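Local coordinates for carbohydrate binding module family 33 and 10 domain protein (Teredinibacter turnerae, PDB 6RW7) that probably binds cellulose and cleaves it oxidatively with copper, as a lytic polysaccharide monooxygenase of family AA10, this chain being its catalytic domain, at residues 79-87 with 124-132; 111-120 with 135-146. All blocks are in the same frame, centred on the assembly; numbering follows the deposited sequence. Where two conformers were deposited one is given.

Contact 1 (79-87 with 124-132)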
loop_
_atom_site.group_PDB
_atom_site.type_symbol
_atom_site.label_atom_id
_atom_site.label_comp_id
_atom_site.label_asym_id
_atom_site.label_seq_id
_atom_site.Cartn_x
_atom_site.Cartn_y
_atom_site.Cartn_z
ATOM N N PRO A 79 -12.273 -1.056 1.757
ATOM C CA PRO A 79 -12.487 -1.397 0.348
ATOM C C PRO A 79 -11.329 -2.247 -0.201
ATOM O O PRO A 79 -11.516 -3.139 -0.994
ATOM C CB PRO A 79 -12.550 -0.010 -0.307
ATOM C CG PRO A 79 -13.146 0.864 0.777
ATOM C CD PRO A 79 -12.516 0.369 2.054
ATOM N N TYR A 80 -10.110 -1.935 0.266
ATOM C CA TYR A 80 -8.833 -2.481 -0.263
ATOM C C TYR A 80 -8.580 -3.894 0.244
ATOM O O TYR A 80 -7.634 -4.518 -0.259
ATOM C CB TYR A 80 -7.715 -1.471 0.015
ATOM C CG TYR A 80 -8.091 -0.143 -0.597
ATOM C CD1 TYR A 80 -8.151 -0.000 -1.977
ATOM C CD2 TYR A 80 -8.544 0.903 0.188
ATOM C CE1 TYR A 80 -8.609 1.160 -2.569
ATOM C CE2 TYR A 80 -9.021 2.063 -0.392
ATOM C CZ TYR A 80 -9.053 2.195 -1.767
ATOM O OH TYR A 80 -9.525 3.339 -2.329
ATOM N N ASP A 81 -9.413 -4.411 1.147
ATOM C CA ASP A 81 -9.354 -5.823 1.601
ATOM C C ASP A 81 -10.189 -6.712 0.687
ATOM O O ASP A 81 -9.988 -7.928 0.731
ATOM C CB ASP A 81 -9.835 -5.955 3.044
ATOM C CG ASP A 81 -8.903 -5.285 4.021
ATOM O OD1 ASP A 81 -7.663 -5.523 3.907
ATOM O OD2 ASP A 81 -9.414 -4.550 4.892
ATOM N N THR A 82 -11.112 -6.152 -0.091
ATOM C CA THR A 82 -12.068 -6.930 -0.914
ATOM C C THR A 82 -11.319 -7.963 -1.761
ATOM O O THR A 82 -10.475 -7.599 -2.576
ATOM C CB THR A 82 -12.886 -5.980 -1.793
ATOM O OG1 THR A 82 -13.482 -5.001 -0.935
ATOM C CG2 THR A 82 -13.963 -6.712 -2.560
ATOM N N PRO A 83 -11.667 -9.265 -1.699
ATOM C CA PRO A 83 -11.179 -10.217 -2.688
ATOM C C PRO A 83 -11.652 -9.828 -4.090
ATOM O O PRO A 83 -12.847 -9.573 -4.286
ATOM C CB PRO A 83 -11.770 -11.561 -2.241
ATOM C CG PRO A 83 -12.071 -11.362 -0.783
ATOM C CD PRO A 83 -12.513 -9.914 -0.681
ATOM N N ALA A 84 -10.721 -9.745 -5.026
ATOM C CA ALA A 84 -11.007 -9.433 -6.445
ATOM C C ALA A 84 -9.799 -9.695 -7.319
ATOM O O ALA A 84 -8.678 -9.818 -6.788
ATOM C CB ALA A 84 -11.377 -7.971 -6.613
ATOM N N ASN A 85 -10.022 -9.751 -8.622
ATOM C CA ASN A 85 -8.946 -9.567 -9.628
ATOM C C ASN A 85 -8.677 -8.063 -9.707
ATOM O O ASN A 85 -9.297 -7.374 -10.530
ATOM C CB ASN A 85 -9.287 -10.193 -10.984
ATOM C CG ASN A 85 -8.083 -10.300 -11.896
ATOM O OD1 ASN A 85 -7.023 -9.751 -11.599
ATOM N ND2 ASN A 85 -8.240 -11.003 -13.009
ATOM N N TRP A 86 -7.817 -7.568 -8.826
ATOM C CA TRP A 86 -7.426 -6.137 -8.794
ATOM C C TRP A 86 -6.567 -5.809 -10.013
ATOM O O TRP A 86 -5.878 -6.688 -10.557
ATOM C CB TRP A 86 -6.661 -5.849 -7.503
ATOM C CG TRP A 86 -7.497 -5.860 -6.263
ATOM C CD1 TRP A 86 -7.821 -6.920 -5.465
ATOM C CD2 TRP A 86 -8.119 -4.708 -5.679
ATOM N NE1 TRP A 86 -8.625 -6.510 -4.440
ATOM C CE2 TRP A 86 -8.804 -5.152 -4.535
ATOM C CE3 TRP A 86 -8.124 -3.344 -6.002
ATOM C CZ2 TRP A 86 -9.490 -4.272 -3.710
ATOM C CZ3 TRP A 86 -8.819 -2.476 -5.193
ATOM C CH2 TRP A 86 -9.490 -2.941 -4.065
ATOM N N PRO A 87 -6.498 -4.538 -10.453
ATOM C CA PRO A 87 -5.572 -4.140 -11.500
ATOM C C PRO A 87 -4.132 -4.455 -11.091
ATOM O O PRO A 87 -3.762 -4.236 -9.953
ATOM C CB PRO A 87 -5.745 -2.612 -11.649
ATOM C CG PRO A 87 -7.058 -2.306 -10.962
ATOM C CD PRO A 87 -7.271 -3.392 -9.930
ATOM N N SER A 124 0.618 -17.923 -4.257
ATOM C CA SER A 124 -0.308 -18.193 -5.383
ATOM C C SER A 124 -1.524 -17.280 -5.226
ATOM O O SER A 124 -2.358 -17.573 -4.348
ATOM C CB SER A 124 -0.691 -19.664 -5.397
ATOM O OG SER A 124 -1.443 -19.945 -6.562
ATOM N N PHE A 125 -1.563 -16.189 -5.992
ATOM C CA PHE A 125 -2.621 -15.147 -5.886
ATOM C C PHE A 125 -3.989 -15.795 -6.106
ATOM O O PHE A 125 -4.117 -16.516 -7.099
ATOM C CB PHE A 125 -2.413 -14.014 -6.893
ATOM C CG PHE A 125 -3.442 -12.918 -6.725
ATOM C CD1 PHE A 125 -3.340 -11.999 -5.696
ATOM C CD2 PHE A 125 -4.549 -12.850 -7.559
ATOM C CE1 PHE A 125 -4.302 -11.012 -5.519
ATOM C CE2 PHE A 125 -5.509 -11.864 -7.382
ATOM C CZ PHE A 125 -5.392 -10.956 -6.359
ATOM N N ASP A 126 -4.916 -15.568 -5.168
ATOM C CA ASP A 126 -6.290 -16.131 -5.187
ATOM C C ASP A 126 -7.265 -14.960 -5.170
ATOM O O ASP A 126 -7.443 -14.318 -4.143
ATOM C CB ASP A 126 -6.503 -17.065 -3.999
ATOM C CG ASP A 126 -7.850 -17.768 -4.002
ATOM O OD1 ASP A 126 -8.718 -17.375 -4.820
ATOM O OD2 ASP A 126 -8.002 -18.710 -3.206
ATOM N N PRO A 127 -7.903 -14.618 -6.299
ATOM C CA PRO A 127 -8.845 -13.498 -6.313
ATOM C C PRO A 127 -10.175 -13.722 -5.573
ATOM O O PRO A 127 -10.946 -12.801 -5.591
ATOM C CB PRO A 127 -9.050 -13.269 -7.816
ATOM C CG PRO A 127 -8.873 -14.638 -8.420
ATOM C CD PRO A 127 -7.732 -15.224 -7.622
ATOM N N THR A 128 -10.383 -14.860 -4.893
ATOM C CA THR A 128 -11.661 -15.223 -4.214
ATOM C C THR A 128 -11.519 -15.102 -2.709
ATOM O O THR A 128 -12.532 -15.177 -2.023
ATOM C CB THR A 128 -12.105 -16.648 -4.571
ATOM O OG1 THR A 128 -11.254 -17.581 -3.910
ATOM C CG2 THR A 128 -12.088 -16.891 -6.064
ATOM N N ARG A 129 -10.306 -14.905 -2.207
ATOM C CA ARG A 129 -10.099 -14.898 -0.749
ATOM C C ARG A 129 -9.282 -13.661 -0.411
ATOM O O ARG A 129 -8.558 -13.140 -1.290
ATOM C CB ARG A 129 -9.431 -16.188 -0.264
ATOM C CG ARG A 129 -7.978 -16.333 -0.690
ATOM C CD ARG A 129 -7.141 -17.181 0.252
ATOM N NE ARG A 129 -5.822 -17.465 -0.311
ATOM C CZ ARG A 129 -4.710 -16.743 -0.126
ATOM N NH1 ARG A 129 -4.730 -15.640 0.594
ATOM N NH2 ARG A 129 -3.583 -17.122 -0.714
ATOM N N GLU A 130 -9.393 -13.232 0.832
ATOM C CA GLU A 130 -8.570 -12.128 1.357
ATOM C C GLU A 130 -7.129 -12.614 1.506
ATOM O O GLU A 130 -6.866 -13.796 1.805
ATOM C CB GLU A 130 -9.067 -11.638 2.713
ATOM C CG GLU A 130 -10.331 -10.811 2.618
ATOM C CD GLU A 130 -10.430 -9.789 3.726
ATOM O OE1 GLU A 130 -9.364 -9.381 4.243
ATOM O OE2 GLU A 130 -11.577 -9.395 4.071
ATOM N N LEU A 131 -6.207 -11.688 1.355
ATOM C CA LEU A 131 -4.812 -11.920 1.771
ATOM C C LEU A 131 -4.792 -12.258 3.269
ATOM O O LEU A 131 -5.644 -11.789 4.033
ATOM C CB LEU A 131 -3.998 -10.662 1.481
ATOM C CG LEU A 131 -3.858 -10.314 0.006
ATOM C CD1 LEU A 131 -3.298 -8.892 -0.142
ATOM C CD2 LEU A 131 -2.981 -11.339 -0.705
ATOM N N THR A 132 -3.839 -13.093 3.657
ATOM C CA THR A 132 -3.551 -13.454 5.057
ATOM C C THR A 132 -2.085 -13.170 5.316
ATOM O O THR A 132 -1.300 -13.075 4.339
ATOM C CB THR A 132 -3.852 -14.932 5.357
ATOM O OG1 THR A 132 -2.834 -15.732 4.748
ATOM C CG2 THR A 132 -5.217 -15.351 4.868
HETATM O O HOH W 1 -7.352 -8.881 0.579
HETATM O O HOH W 2 -8.186 -11.302 -3.691
#

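Contact 2 (111-120 with 135-146)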
loop_
_atom_site.group_PDB
_atom_site.type_symbol
_atom_site.label_atom_id
_atom_site.label_comp_id
_atom_site.label_asym_id
_atom_site.label_seq_id
_atom_site.Cartn_x
_atom_site.Cartn_y
_atom_site.Cartn_z
ATOM N N THR A 111 7.209 12.705 9.736
ATOM C CA THR A 111 7.406 11.396 9.074
ATOM C C THR A 111 8.597 10.691 9.727
ATOM O O THR A 111 9.652 11.344 9.901
ATOM C CB THR A 111 7.670 11.550 7.575
ATOM O OG1 THR A 111 6.419 11.885 6.970
ATOM C CG2 THR A 111 8.206 10.279 6.957
ATOM N N GLU A 112 8.466 9.414 10.057
ATOM C CA GLU A 112 9.574 8.649 10.679
ATOM C C GLU A 112 9.992 7.454 9.819
ATOM O O GLU A 112 11.220 7.223 9.705
ATOM C CB GLU A 112 9.192 8.158 12.067
ATOM C CG GLU A 112 10.350 7.434 12.709
ATOM C CD GLU A 112 10.247 7.293 14.211
ATOM O OE1 GLU A 112 9.127 7.078 14.708
ATOM O OE2 GLU A 112 11.312 7.397 14.879
ATOM N N GLU A 113 9.069 6.667 9.270
ATOM C CA GLU A 113 9.564 5.472 8.559
ATOM C C GLU A 113 8.628 5.051 7.436
ATOM O O GLU A 113 7.433 5.355 7.438
ATOM C CB GLU A 113 9.826 4.320 9.525
ATOM C CG GLU A 113 8.586 3.908 10.283
ATOM C CD GLU A 113 8.717 2.711 11.206
ATOM O OE1 GLU A 113 9.848 2.379 11.599
ATOM O OE2 GLU A 113 7.691 2.073 11.485
ATOM N N LEU A 114 9.233 4.365 6.489
ATOM C CA LEU A 114 8.543 3.773 5.327
ATOM C C LEU A 114 8.925 2.295 5.348
ATOM O O LEU A 114 10.128 1.986 5.324
ATOM C CB LEU A 114 9.034 4.435 4.036
ATOM C CG LEU A 114 8.685 5.900 3.752
ATOM C CD1 LEU A 114 7.203 6.122 3.680
ATOM C CD2 LEU A 114 9.383 6.885 4.680
ATOM N N VAL A 115 7.942 1.415 5.445
ATOM C CA VAL A 115 8.161 -0.041 5.638
ATOM C C VAL A 115 7.453 -0.776 4.512
ATOM O O VAL A 115 6.340 -0.396 4.176
ATOM C CB VAL A 115 7.641 -0.474 7.025
ATOM C CG1 VAL A 115 8.035 -1.891 7.357
ATOM C CG2 VAL A 115 8.129 0.463 8.122
ATOM N N PHE A 116 8.079 -1.821 3.972
ATOM C CA PHE A 116 7.517 -2.578 2.836
ATOM C C PHE A 116 7.717 -4.066 3.065
ATOM O O PHE A 116 8.852 -4.493 3.345
ATOM C CB PHE A 116 8.218 -2.221 1.532
ATOM C CG PHE A 116 8.147 -0.779 1.109
ATOM C CD1 PHE A 116 8.961 0.180 1.692
ATOM C CD2 PHE A 116 7.245 -0.382 0.141
ATOM C CE1 PHE A 116 8.909 1.496 1.256
ATOM C CE2 PHE A 116 7.178 0.933 -0.264
ATOM C CZ PHE A 116 8.002 1.870 0.295
ATOM N N TYR A 117 6.643 -4.811 2.853
ATOM C CA TYR A 117 6.626 -6.283 2.877
ATOM C C TYR A 117 6.204 -6.780 1.505
ATOM O O TYR A 117 5.449 -6.090 0.828
ATOM C CB TYR A 117 5.625 -6.786 3.907
ATOM C CG TYR A 117 5.936 -6.494 5.348
ATOM C CD1 TYR A 117 5.666 -5.256 5.913
ATOM C CD2 TYR A 117 6.430 -7.492 6.176
ATOM C CE1 TYR A 117 5.953 -5.022 7.246
ATOM C CE2 TYR A 117 6.655 -7.283 7.522
ATOM C CZ TYR A 117 6.396 -6.042 8.067
ATOM O OH TYR A 117 6.665 -5.790 9.397
ATOM N N ILE A 118 6.641 -7.986 1.144
ATOM C CA ILE A 118 6.192 -8.623 -0.118
ATOM C C ILE A 118 5.692 -10.019 0.209
ATOM O O ILE A 118 6.129 -10.610 1.220
ATOM C CB ILE A 118 7.317 -8.601 -1.179
ATOM C CG1 ILE A 118 6.779 -8.926 -2.574
ATOM C CG2 ILE A 118 8.496 -9.474 -0.778
ATOM C CD1 ILE A 118 7.727 -8.547 -3.664
ATOM N N THR A 119 4.828 -10.531 -0.650
ATOM C CA THR A 119 4.366 -11.925 -0.556
ATOM C C THR A 119 5.572 -12.875 -0.639
ATOM O O THR A 119 6.603 -12.556 -1.255
ATOM C CB THR A 119 3.265 -12.190 -1.586
ATOM O OG1 THR A 119 3.641 -11.599 -2.838
ATOM C CG2 THR A 119 1.927 -11.649 -1.126
ATOM N N LYS A 120 5.432 -14.024 -0.003
ATOM C CA LYS A 120 6.441 -15.097 -0.020
ATOM C C LYS A 120 6.683 -15.535 -1.456
ATOM O O LYS A 120 5.821 -15.406 -2.322
ATOM C CB LYS A 120 5.956 -16.265 0.823
ATOM C CG LYS A 120 5.835 -15.989 2.305
ATOM C CD LYS A 120 5.595 -17.260 3.082
ATOM C CE LYS A 120 5.914 -17.098 4.548
ATOM N NZ LYS A 120 4.763 -16.527 5.249
ATOM N N ASP A 135 0.569 -15.323 3.696
ATOM C CA ASP A 135 0.967 -15.025 2.299
ATOM C C ASP A 135 2.248 -14.187 2.264
ATOM O O ASP A 135 2.873 -14.141 1.193
ATOM C CB ASP A 135 -0.127 -14.252 1.571
ATOM C CG ASP A 135 -1.415 -15.027 1.376
ATOM O OD1 ASP A 135 -1.313 -16.269 1.165
ATOM O OD2 ASP A 135 -2.515 -14.389 1.387
ATOM N N PHE A 136 2.598 -13.503 3.351
ATOM C CA PHE A 136 3.647 -12.464 3.356
ATOM C C PHE A 136 4.883 -12.925 4.102
ATOM O O PHE A 136 4.799 -13.736 5.048
ATOM C CB PHE A 136 3.145 -11.167 3.997
ATOM C CG PHE A 136 2.244 -10.414 3.059
ATOM C CD1 PHE A 136 0.881 -10.668 2.988
ATOM C CD2 PHE A 136 2.771 -9.442 2.232
ATOM C CE1 PHE A 136 0.072 -10.004 2.079
ATOM C CE2 PHE A 136 1.958 -8.781 1.329
ATOM C CZ PHE A 136 0.613 -9.040 1.275
ATOM N N GLU A 137 6.023 -12.416 3.660
ATOM C CA GLU A 137 7.304 -12.546 4.396
ATOM C C GLU A 137 7.115 -11.990 5.814
ATOM O O GLU A 137 6.380 -10.979 5.988
ATOM C CB GLU A 137 8.415 -11.784 3.674
ATOM C CG GLU A 137 8.798 -12.378 2.336
ATOM C CD GLU A 137 10.122 -11.865 1.789
ATOM O OE1 GLU A 137 10.432 -10.648 1.983
ATOM O OE2 GLU A 137 10.850 -12.692 1.161
ATOM N N ASP A 138 7.751 -12.620 6.781
ATOM C CA ASP A 138 7.624 -12.222 8.200
ATOM C C ASP A 138 8.308 -10.887 8.457
ATOM O O ASP A 138 7.879 -10.224 9.384
ATOM C CB ASP A 138 8.218 -13.302 9.102
ATOM C CG ASP A 138 7.400 -14.581 9.072
ATOM O OD1 ASP A 138 6.191 -14.526 8.703
ATOM O OD2 ASP A 138 7.981 -15.630 9.390
ATOM N N GLN A 139 9.367 -10.563 7.725
ATOM C CA GLN A 139 10.158 -9.337 7.929
ATOM C C GLN A 139 9.994 -8.464 6.699
ATOM O O GLN A 139 9.850 -8.949 5.578
ATOM C CB GLN A 139 11.630 -9.672 8.176
ATOM C CG GLN A 139 11.861 -10.467 9.461
ATOM C CD GLN A 139 11.531 -9.657 10.682
ATOM O OE1 GLN A 139 11.826 -8.465 10.754
ATOM N NE2 GLN A 139 10.881 -10.285 11.649
ATOM N N PRO A 140 10.098 -7.134 6.856
ATOM C CA PRO A 140 10.040 -6.258 5.687
ATOM C C PRO A 140 11.278 -6.410 4.795
ATOM O O PRO A 140 12.359 -6.622 5.314
ATOM C CB PRO A 140 9.960 -4.839 6.262
ATOM C CG PRO A 140 10.382 -4.972 7.699
ATOM C CD PRO A 140 10.196 -6.415 8.127
ATOM N N PHE A 141 11.113 -6.235 3.487
ATOM C CA PHE A 141 12.259 -6.220 2.544
ATOM C C PHE A 141 12.862 -4.818 2.465
ATOM O O PHE A 141 13.983 -4.680 1.991
ATOM C CB PHE A 141 11.838 -6.722 1.168
ATOM C CG PHE A 141 10.959 -5.799 0.364
ATOM C CD1 PHE A 141 11.497 -4.788 -0.407
ATOM C CD2 PHE A 141 9.587 -5.964 0.355
ATOM C CE1 PHE A 141 10.686 -3.963 -1.171
ATOM C CE2 PHE A 141 8.772 -5.172 -0.433
ATOM C CZ PHE A 141 9.321 -4.149 -1.167
ATOM N N CYS A 142 12.137 -3.791 2.911
ATOM C CA CYS A 142 12.628 -2.404 2.882
ATOM C C CYS A 142 12.067 -1.717 4.121
ATOM O O CYS A 142 10.873 -1.848 4.374
ATOM C CB CYS A 142 12.186 -1.740 1.587
ATOM S SG CYS A 142 12.829 -0.066 1.329
ATOM N N ASP A 143 12.927 -1.101 4.913
ATOM C CA ASP A 143 12.518 -0.458 6.184
ATOM C C ASP A 143 13.478 0.706 6.359
ATOM O O ASP A 143 14.647 0.463 6.694
ATOM C CB ASP A 143 12.517 -1.459 7.340
ATOM C CG ASP A 143 12.105 -0.858 8.674
ATOM O OD1 ASP A 143 11.813 0.335 8.731
ATOM O OD2 ASP A 143 12.139 -1.573 9.633
ATOM N N GLU A 144 13.024 1.896 5.990
ATOM C CA GLU A 144 13.878 3.092 5.933
ATOM C C GLU A 144 13.292 4.108 6.895
ATOM O O GLU A 144 12.133 4.530 6.682
ATOM C CB GLU A 144 13.983 3.600 4.506
ATOM C CG GLU A 144 14.668 2.609 3.588
ATOM C CD GLU A 144 16.131 2.306 3.873
ATOM O OE1 GLU A 144 16.765 3.005 4.707
ATOM O OE2 GLU A 144 16.636 1.318 3.296
ATOM N N SER A 145 14.107 4.554 7.842
ATOM C CA SER A 145 13.686 5.568 8.828
ATOM C C SER A 145 14.549 6.827 8.724
ATOM O O SER A 145 15.691 6.797 8.203
ATOM C CB SER A 145 13.687 4.986 10.211
ATOM O OG SER A 145 14.998 4.689 10.643
ATOM N N ILE A 146 13.964 7.930 9.157
ATOM C CA ILE A 146 14.629 9.250 9.266
ATOM C C ILE A 146 14.450 9.738 10.697
ATOM O O ILE A 146 13.506 9.339 11.374
ATOM C CB ILE A 146 14.068 10.277 8.259
ATOM C CG1 ILE A 146 12.557 10.459 8.400
ATOM C CG2 ILE A 146 14.479 9.921 6.838
ATOM C CD1 ILE A 146 12.052 11.629 7.595
HETATM O O HOH W 3 13.779 7.929 13.803
HETATM O O HOH W 4 12.395 1.967 10.580
HETATM O O HOH W 5 7.861 -7.787 10.763
HETATM O O HOH W 6 8.947 -8.611 2.889
HETATM O O HOH W 7 5.081 -16.783 8.157
#

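Contact 1 (79-87 with 124-132)
Glu-130 lies across Asp-81 and Pro-83 where two long loops of the AA10 beta sandwich pack together, one between strands 52-54 and 89-90, the other between strands 111-118 and 142-145. Its CB stands 4.6 Å from Pro-83 CG. The first torsion (chi1 -75°) sets CG anti to its own carbonyl carbon, and from there the chain runs extended toward Asp-81. CG touches Pro-83 CG and comes 3.5 Å from Asp-81 O. CD passes beside the same carbonyl oxygen, and OE1 ends 3.7 Å from Asp-81 CB. The two carboxylates are nearly parallel, with planes 5° apart, and OE1 is 4.2 Å from Asp-81 OD1. Each of these like-charged atoms has a donor of its own, His-66 ND1 for Glu-130 OE1 and Gly-69 N for Asp-81 OD1, which probably eases their proximity. With an alanine in place of Glu-130, His-66 ND1 would probably lose its acceptor and a gap would open beside Asp-81 O and the Pro-83 ring.

Pro-83 CB and CG also press on the backbone from Thr-128 to Glu-130, at the closing half of the type I turn 126-129 and just past it. That turn carries an Asx turn, in which Asp-126 OD1 accepts from both N and OG1 of Thr-128, on one face of the carboxylate. Water supplies polar links between the loops: one molecule donates to Asp-81 O at 2.8 Å and accepts from Leu-131 N at 3.1 Å. At the other end, Phe-125 presents its ring edge, with CZ 3.5 Å from Ala-84 O.

Contact 2 (111-120 with 135-146)
A first torsion of 72° holds Phe-141 CG between its own backbone N and carbonyl carbon and lays the ring face against Phe-116 CB, which sits 3.9 Å from the ring centroid; one of -60° puts Phe-116 CG anti to its carbonyl carbon and brings that ring's CD1 to Cys-142 CB. The CH-pi contact sits at a classic beta bulge in an antiparallel strand pair of the beta sandwich, 111-118 with 142-145, whose axes run 173° apart. Phe-141 and Cys-142 both face Phe-116, and their two N-H groups reach Phe-116 O only weakly. Regular pairing resumes beyond the bulge: Leu-114 and Glu-144 exchange two backbone bonds, N to O in each direction. Leu-114, Phe-116 and Cys-142 share one face, which looks onto strand 165-172 of the other sheet, where Cys-142 is disulfide-bonded to Cys-170. On the reverse face Glu-113 OE1 and Asp-143 OD1 lie 4.0 Å apart, their carboxylates almost perpendicular; one water donates to both atoms, and Lys-59 forms salt bridges with both side chains, which probably offsets the like charges.

Toward the loop end, Pro-140 lies flat against Tyr-117, its CB 4.1 Å from the ring centroid and nearly on the ring normal, while the carbonyl oxygens of Glu-137 and Asp-138 approach the ring edge. Thr-119 CG2 covers one face of Phe-136, 3.8 Å from that centroid. The backbones meet again where Glu-137 N donates to Ile-118 O at 3.0 Å and Lys-120 N to Asp-135 O. The Lys-120 side chain reaches back across the gap: NZ donates to Phe-136 O at 2.8 Å from above the carbonyl plane, and also to Ala-134 O.

Both contacts draw on the chain that follows strand 111-118, and both are partly buried, contact 2 the more so: 10 of its 22 touching residues are buried, against 2 of 9 in contact 1. Contact 2 is a strand pair continued by a loop, burying 1100 Å², with direct backbone bonds, aromatic CH-pi packing and a face turned to the opposing sheet. Contact 1 buries 350 Å² at the flank; proline packing and water bridges join its loops, and the two close carboxylates take their hydrogen bonds from outside residues. The segments alternate along the chain and touch directly: Arg-129 NH1 forms a salt bridge with Asp-135 OD2 at 2.7 Å, and Leu-131 CD1 packs on Phe-136 CZ.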